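Local coordinates for TraM protein (Plasmid R64, PDB 3WZ3) that probably serves as an inner-membrane component of a type IVB secretion system, here as its periplasmic fragment with a probably NTF2-like fold, at residues A21-I33 with I57-A70. Residues are numbered along the deposited sequence; the frame is centred on the assembly and turned at random.
Sequences AFNLDFVHYRSQI and ILETIKKEKMNLTA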
loop_
_atom_site.group_PDB
_atom_site.type_symbol
_atom_site.label_atom_id
_atom_site.label_comp_id
_atom_site.label_asym_id
_atom_site.label_seq_id
_atom_site.Cartn_x
_atom_site.Cartn_y
_atom_site.Cartn_z
ATOM N N ALA A 21 2.423 -4.018 -2.389
ATOM C CA ALA A 21 2.966 -3.755 -1.073
ATOM C C ALA A 21 2.875 -4.952 -0.134
ATOM O O ALA A 21 3.738 -5.137 0.723
ATOM C CB ALA A 21 2.260 -2.557 -0.450
ATOM N N PHE A 22 1.828 -5.759 -0.292
ATOM C CA PHE A 22 1.550 -6.798 0.689
ATOM C C PHE A 22 1.582 -8.221 0.144
ATOM O O PHE A 22 1.147 -9.148 0.804
ATOM C CB PHE A 22 0.254 -6.488 1.448
ATOM C CG PHE A 22 0.346 -5.237 2.270
ATOM C CD1 PHE A 22 1.187 -5.178 3.367
ATOM C CD2 PHE A 22 -0.375 -4.120 1.923
ATOM C CE1 PHE A 22 1.299 -4.001 4.113
ATOM C CE2 PHE A 22 -0.277 -2.949 2.663
ATOM C CZ PHE A 22 0.566 -2.894 3.763
ATOM N N ASN A 23 2.168 -8.384 -1.038
ATOM C CA ASN A 23 2.561 -9.696 -1.549
ATOM C C ASN A 23 4.072 -9.771 -1.657
ATOM O O ASN A 23 4.658 -9.278 -2.608
ATOM C CB ASN A 23 1.857 -9.989 -2.868
ATOM C CG ASN A 23 0.379 -10.276 -2.658
ATOM O OD1 ASN A 23 -0.003 -11.400 -2.341
ATOM N ND2 ASN A 23 -0.453 -9.256 -2.802
ATOM N N LEU A 24 4.682 -10.369 -0.641
ATOM C CA LEU A 24 6.126 -10.328 -0.464
ATOM C C LEU A 24 6.685 -11.734 -0.368
ATOM O O LEU A 24 6.088 -12.635 0.238
ATOM C CB LEU A 24 6.477 -9.564 0.809
ATOM C CG LEU A 24 6.020 -8.103 0.875
ATOM C CD1 LEU A 24 6.352 -7.555 2.260
ATOM C CD2 LEU A 24 6.635 -7.230 -0.228
ATOM N N ASP A 25 7.859 -11.901 -0.960
ATOM C CA ASP A 25 8.522 -13.198 -1.020
ATOM C C ASP A 25 9.604 -13.294 0.058
ATOM O O ASP A 25 10.339 -12.332 0.285
ATOM C CB ASP A 25 9.166 -13.324 -2.392
ATOM C CG ASP A 25 9.852 -14.639 -2.591
ATOM O OD1 ASP A 25 11.058 -14.717 -2.285
ATOM O OD2 ASP A 25 9.186 -15.582 -3.076
ATOM N N PHE A 26 9.738 -14.456 0.707
ATOM C CA PHE A 26 10.690 -14.544 1.823
ATOM C C PHE A 26 12.154 -14.337 1.424
ATOM O O PHE A 26 12.977 -13.978 2.269
ATOM C CB PHE A 26 10.520 -15.824 2.652
ATOM C CG PHE A 26 11.139 -17.048 2.036
ATOM C CD1 PHE A 26 10.446 -17.793 1.093
ATOM C CD2 PHE A 26 12.397 -17.474 2.423
ATOM C CE1 PHE A 26 11.012 -18.937 0.528
ATOM C CE2 PHE A 26 12.958 -18.612 1.869
ATOM C CZ PHE A 26 12.265 -19.339 0.922
ATOM N N VAL A 27 12.465 -14.542 0.141
ATOM C CA VAL A 27 13.809 -14.285 -0.355
ATOM C C VAL A 27 13.962 -12.842 -0.844
ATOM O O VAL A 27 14.921 -12.162 -0.474
ATOM C CB VAL A 27 14.196 -15.273 -1.483
ATOM C CG1 VAL A 27 15.590 -14.934 -2.034
ATOM C CG2 VAL A 27 14.169 -16.715 -0.955
ATOM N N HIS A 28 13.006 -12.364 -1.646
ATOM C CA HIS A 28 13.174 -11.101 -2.356
ATOM C C HIS A 28 12.444 -9.907 -1.766
ATOM O O HIS A 28 12.435 -8.850 -2.376
ATOM C CB HIS A 28 12.781 -11.297 -3.826
ATOM C CG HIS A 28 13.573 -12.376 -4.487
ATOM N ND1 HIS A 28 14.878 -12.180 -4.897
ATOM C CD2 HIS A 28 13.285 -13.674 -4.754
ATOM C CE1 HIS A 28 15.349 -13.303 -5.403
ATOM N NE2 HIS A 28 14.410 -14.228 -5.326
ATOM N N TYR A 29 11.870 -10.075 -0.575
ATOM C CA TYR A 29 11.048 -8.997 0.012
ATOM C C TYR A 29 11.733 -7.620 0.105
ATOM O O TYR A 29 11.092 -6.590 -0.130
ATOM C CB TYR A 29 10.500 -9.401 1.375
ATOM C CG TYR A 29 11.535 -9.482 2.475
ATOM C CD1 TYR A 29 12.322 -10.618 2.629
ATOM C CD2 TYR A 29 11.708 -8.439 3.372
ATOM C CE1 TYR A 29 13.262 -10.704 3.653
ATOM C CE2 TYR A 29 12.648 -8.514 4.390
ATOM C CZ TYR A 29 13.416 -9.640 4.521
ATOM O OH TYR A 29 14.353 -9.707 5.531
ATOM N N ARG A 30 13.024 -7.569 0.416
ATOM C CA ARG A 30 13.695 -6.259 0.509
ATOM C C ARG A 30 13.725 -5.528 -0.827
ATOM O O ARG A 30 13.553 -4.303 -0.900
ATOM C CB ARG A 30 15.116 -6.416 1.019
ATOM C CG ARG A 30 15.158 -6.991 2.394
ATOM C CD ARG A 30 16.483 -6.733 3.068
ATOM N NE ARG A 30 16.404 -7.132 4.468
ATOM C CZ ARG A 30 15.836 -6.402 5.426
ATOM N NH1 ARG A 30 15.807 -6.867 6.667
ATOM N NH2 ARG A 30 15.294 -5.213 5.151
ATOM N N SER A 31 13.937 -6.277 -1.899
ATOM C CA SER A 31 13.994 -5.712 -3.229
ATOM C C SER A 31 12.582 -5.336 -3.707
ATOM O O SER A 31 12.378 -4.311 -4.363
ATOM C CB SER A 31 14.639 -6.720 -4.196
ATOM O OG SER A 31 15.915 -7.142 -3.720
ATOM N N GLN A 32 11.604 -6.156 -3.348
ATOM C CA GLN A 32 10.220 -5.815 -3.660
ATOM C C GLN A 32 9.833 -4.514 -2.988
ATOM O O GLN A 32 9.242 -3.632 -3.620
ATOM C CB GLN A 32 9.281 -6.940 -3.240
ATOM C CG GLN A 32 9.449 -8.234 -4.095
ATOM C CD GLN A 32 8.706 -9.409 -3.492
ATOM O OE1 GLN A 32 8.948 -9.788 -2.342
ATOM N NE2 GLN A 32 7.779 -10.000 -4.266
ATOM N N ILE A 33 10.173 -4.387 -1.710
ATOM C CA ILE A 33 9.829 -3.168 -0.964
ATOM C C ILE A 33 10.497 -1.916 -1.540
ATOM O O ILE A 33 9.820 -0.906 -1.809
ATOM C CB ILE A 33 10.147 -3.356 0.525
ATOM C CG1 ILE A 33 9.138 -4.316 1.144
ATOM C CG2 ILE A 33 10.137 -2.009 1.242
ATOM C CD1 ILE A 33 9.522 -4.881 2.520
ATOM N N ILE A 57 5.705 -7.929 10.369
ATOM C CA ILE A 57 5.899 -8.651 9.109
ATOM C C ILE A 57 7.342 -8.968 8.763
ATOM O O ILE A 57 7.657 -10.113 8.458
ATOM C CB ILE A 57 5.276 -7.862 7.936
ATOM C CG1 ILE A 57 3.771 -7.734 8.132
ATOM C CG2 ILE A 57 5.637 -8.493 6.588
ATOM C CD1 ILE A 57 3.080 -9.045 8.226
ATOM N N LEU A 58 8.214 -7.967 8.783
ATOM C CA LEU A 58 9.568 -8.163 8.287
ATOM C C LEU A 58 10.329 -9.157 9.141
ATOM O O LEU A 58 11.043 -9.998 8.612
ATOM C CB LEU A 58 10.318 -6.831 8.215
ATOM C CG LEU A 58 9.711 -5.839 7.228
ATOM C CD1 LEU A 58 10.579 -4.593 7.223
ATOM C CD2 LEU A 58 9.623 -6.466 5.856
ATOM N N GLU A 59 10.176 -9.058 10.457
ATOM C CA GLU A 59 10.866 -9.986 11.339
ATOM C C GLU A 59 10.356 -11.397 11.147
ATOM O O GLU A 59 11.132 -12.343 11.172
ATOM C CB GLU A 59 10.705 -9.584 12.807
ATOM C CG GLU A 59 11.285 -10.623 13.755
ATOM C CD GLU A 59 11.077 -10.281 15.218
ATOM O OE1 GLU A 59 11.769 -9.365 15.712
ATOM O OE2 GLU A 59 10.231 -10.939 15.875
ATOM N N THR A 60 9.050 -11.553 10.945
ATOM C CA THR A 60 8.480 -12.884 10.754
ATOM C C THR A 60 8.894 -13.478 9.407
ATOM O O THR A 60 9.239 -14.659 9.318
ATOM C CB THR A 60 6.950 -12.872 10.881
ATOM O OG1 THR A 60 6.583 -12.317 12.149
ATOM C CG2 THR A 60 6.390 -14.301 10.769
ATOM N N ILE A 61 8.873 -12.669 8.354
ATOM C CA ILE A 61 9.344 -13.120 7.051
ATOM C C ILE A 61 10.788 -13.595 7.162
ATOM O O ILE A 61 11.122 -14.689 6.684
ATOM C CB ILE A 61 9.221 -12.012 5.988
ATOM C CG1 ILE A 61 7.752 -11.800 5.615
ATOM C CG2 ILE A 61 10.007 -12.402 4.737
ATOM C CD1 ILE A 61 7.539 -10.686 4.587
ATOM N N LYS A 62 11.632 -12.794 7.798
ATOM C CA LYS A 62 13.059 -13.127 7.884
ATOM C C LYS A 62 13.325 -14.345 8.759
ATOM O O LYS A 62 14.052 -15.259 8.363
ATOM C CB LYS A 62 13.863 -11.940 8.412
ATOM C CG LYS A 62 15.358 -12.214 8.540
ATOM C CD LYS A 62 16.067 -11.011 9.135
ATOM C CE LYS A 62 17.565 -11.247 9.248
ATOM N NZ LYS A 62 17.866 -12.442 10.088
ATOM N N LYS A 63 12.745 -14.363 9.947
ATOM C CA LYS A 63 13.045 -15.429 10.897
ATOM C C LYS A 63 12.378 -16.748 10.554
ATOM O O LYS A 63 12.994 -17.811 10.702
ATOM C CB LYS A 63 12.683 -14.994 12.313
ATOM C CG LYS A 63 13.665 -13.984 12.875
ATOM C CD LYS A 63 13.202 -13.444 14.215
ATOM C CE LYS A 63 12.903 -14.567 15.195
ATOM N NZ LYS A 63 12.323 -14.037 16.467
ATOM N N GLU A 64 11.136 -16.690 10.083
ATOM C CA GLU A 64 10.350 -17.905 9.862
ATOM C C GLU A 64 10.237 -18.333 8.408
ATOM O O GLU A 64 9.613 -19.364 8.102
ATOM C CB GLU A 64 8.963 -17.776 10.480
ATOM C CG GLU A 64 9.007 -17.576 11.992
ATOM C CD GLU A 64 7.654 -17.764 12.651
ATOM O OE1 GLU A 64 6.979 -18.771 12.357
ATOM O OE2 GLU A 64 7.266 -16.903 13.458
ATOM N N LYS A 65 10.841 -17.550 7.518
ATOM C CA LYS A 65 10.905 -17.914 6.099
ATOM C C LYS A 65 9.508 -18.068 5.524
ATOM O O LYS A 65 9.174 -19.064 4.869
ATOM C CB LYS A 65 11.722 -19.201 5.895
ATOM C CG LYS A 65 13.219 -18.969 5.848
ATOM C CD LYS A 65 13.752 -18.302 7.103
ATOM C CE LYS A 65 14.007 -19.325 8.203
ATOM N NZ LYS A 65 14.906 -18.812 9.291
HETATM N N MSE A 66 8.676 -17.076 5.811
HETATM C CA MSE A 66 7.308 -17.079 5.345
HETATM C C MSE A 66 7.108 -16.006 4.292
HETATM O O MSE A 66 7.760 -14.957 4.322
HETATM C CB MSE A 66 6.347 -16.835 6.509
HETATM C CG MSE A 66 6.292 -17.990 7.522
HETATM SE SE MSE A 66 4.909 -17.652 8.860
HETATM C CE MSE A 66 4.819 -19.418 9.677
ATOM N N ASN A 67 6.219 -16.285 3.353
ATOM C CA ASN A 67 5.805 -15.278 2.399
ATOM C C ASN A 67 4.624 -14.527 2.984
ATOM O O ASN A 67 3.917 -15.058 3.837
ATOM C CB ASN A 67 5.371 -15.933 1.091
ATOM C CG ASN A 67 6.529 -16.579 0.343
ATOM O OD1 ASN A 67 7.677 -16.220 0.536
ATOM N ND2 ASN A 67 6.214 -17.518 -0.538
ATOM N N LEU A 68 4.411 -13.297 2.531
ATOM C CA LEU A 68 3.187 -12.568 2.853
ATOM C C LEU A 68 2.309 -12.558 1.621
ATOM O O LEU A 68 2.779 -12.235 0.529
ATOM C CB LEU A 68 3.501 -11.128 3.240
ATOM C CG LEU A 68 2.282 -10.299 3.666
ATOM C CD1 LEU A 68 1.681 -10.818 4.971
ATOM C CD2 LEU A 68 2.676 -8.832 3.839
ATOM N N THR A 69 1.041 -12.926 1.792
ATOM C CA THR A 69 0.072 -12.895 0.710
ATOM C C THR A 69 -1.053 -11.954 1.108
ATOM O O THR A 69 -1.356 -11.811 2.284
ATOM C CB THR A 69 -0.477 -14.302 0.426
ATOM O OG1 THR A 69 -1.245 -14.745 1.546
ATOM C CG2 THR A 69 0.688 -15.276 0.205
ATOM N N ALA A 70 -1.654 -11.296 0.129
ATOM C CA ALA A 70 -2.753 -10.384 0.433
ATOM C C ALA A 70 -3.693 -10.228 -0.732
ATOM O O ALA A 70 -3.271 -10.268 -1.896
ATOM C CB ALA A 70 -2.210 -9.001 0.824
HETATM O O HOH W 1 8.641 -18.163 -2.296
HETATM O O HOH W 2 13.287 -14.941 4.863
HETATM O O HOH W 3 13.463 -8.603 8.118
#
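L24 and L68 pair as a single antiparallel, hydrogen-bonded bridge: L24 N reaches L68 O and L68 N reaches L24 O, both at 2.9 Å. Side-chain amides extend this pairing at its two ends. N23 grips A70 with both arms of its amide: OD1 takes A70 N at 3.0 Å from above its carbonyl plane, while ND2 gives to A70 O and also to A19 O. N67 OD1 accepts F26 N at 2.7 Å and lies at the edge of the F26 ring, in its plane.

The tightly packed part joins the bridge to an apolar cluster. F22 CB meets A70 CB. The I61 side chain crosses that of L24 at about a right angle, its CD1 meeting L24 CB and CD1 (4.1 Å); its CG2, anti to the backbone N, sits over one face of the Y29 ring, a CH-pi contact 4.0 Å from the centroid. L58 CD2 touches both Y29 CD2 and I33 CD1, 3.7 Å from the latter.

Toward solvent the join becomes wet. One water links D25 OD2 to N67 ND2, another F26 O to I61 O, and a third Y29 OH to L58 O, weakly at L58. K65 O lies over one F26 ring face, and K65 CG touches F26 CD2.

Residues 23-25 run along the start of outermost strand 67-82; the chain then turns into helix 29-35, roughly antiparallel (148°) to helix 57-64, their segment axes 12.4 Å apart at closest. Among the neighbours, L24 and I33 rest on Y48 of helix 42-54, and L68 on L100 of strand 88-101.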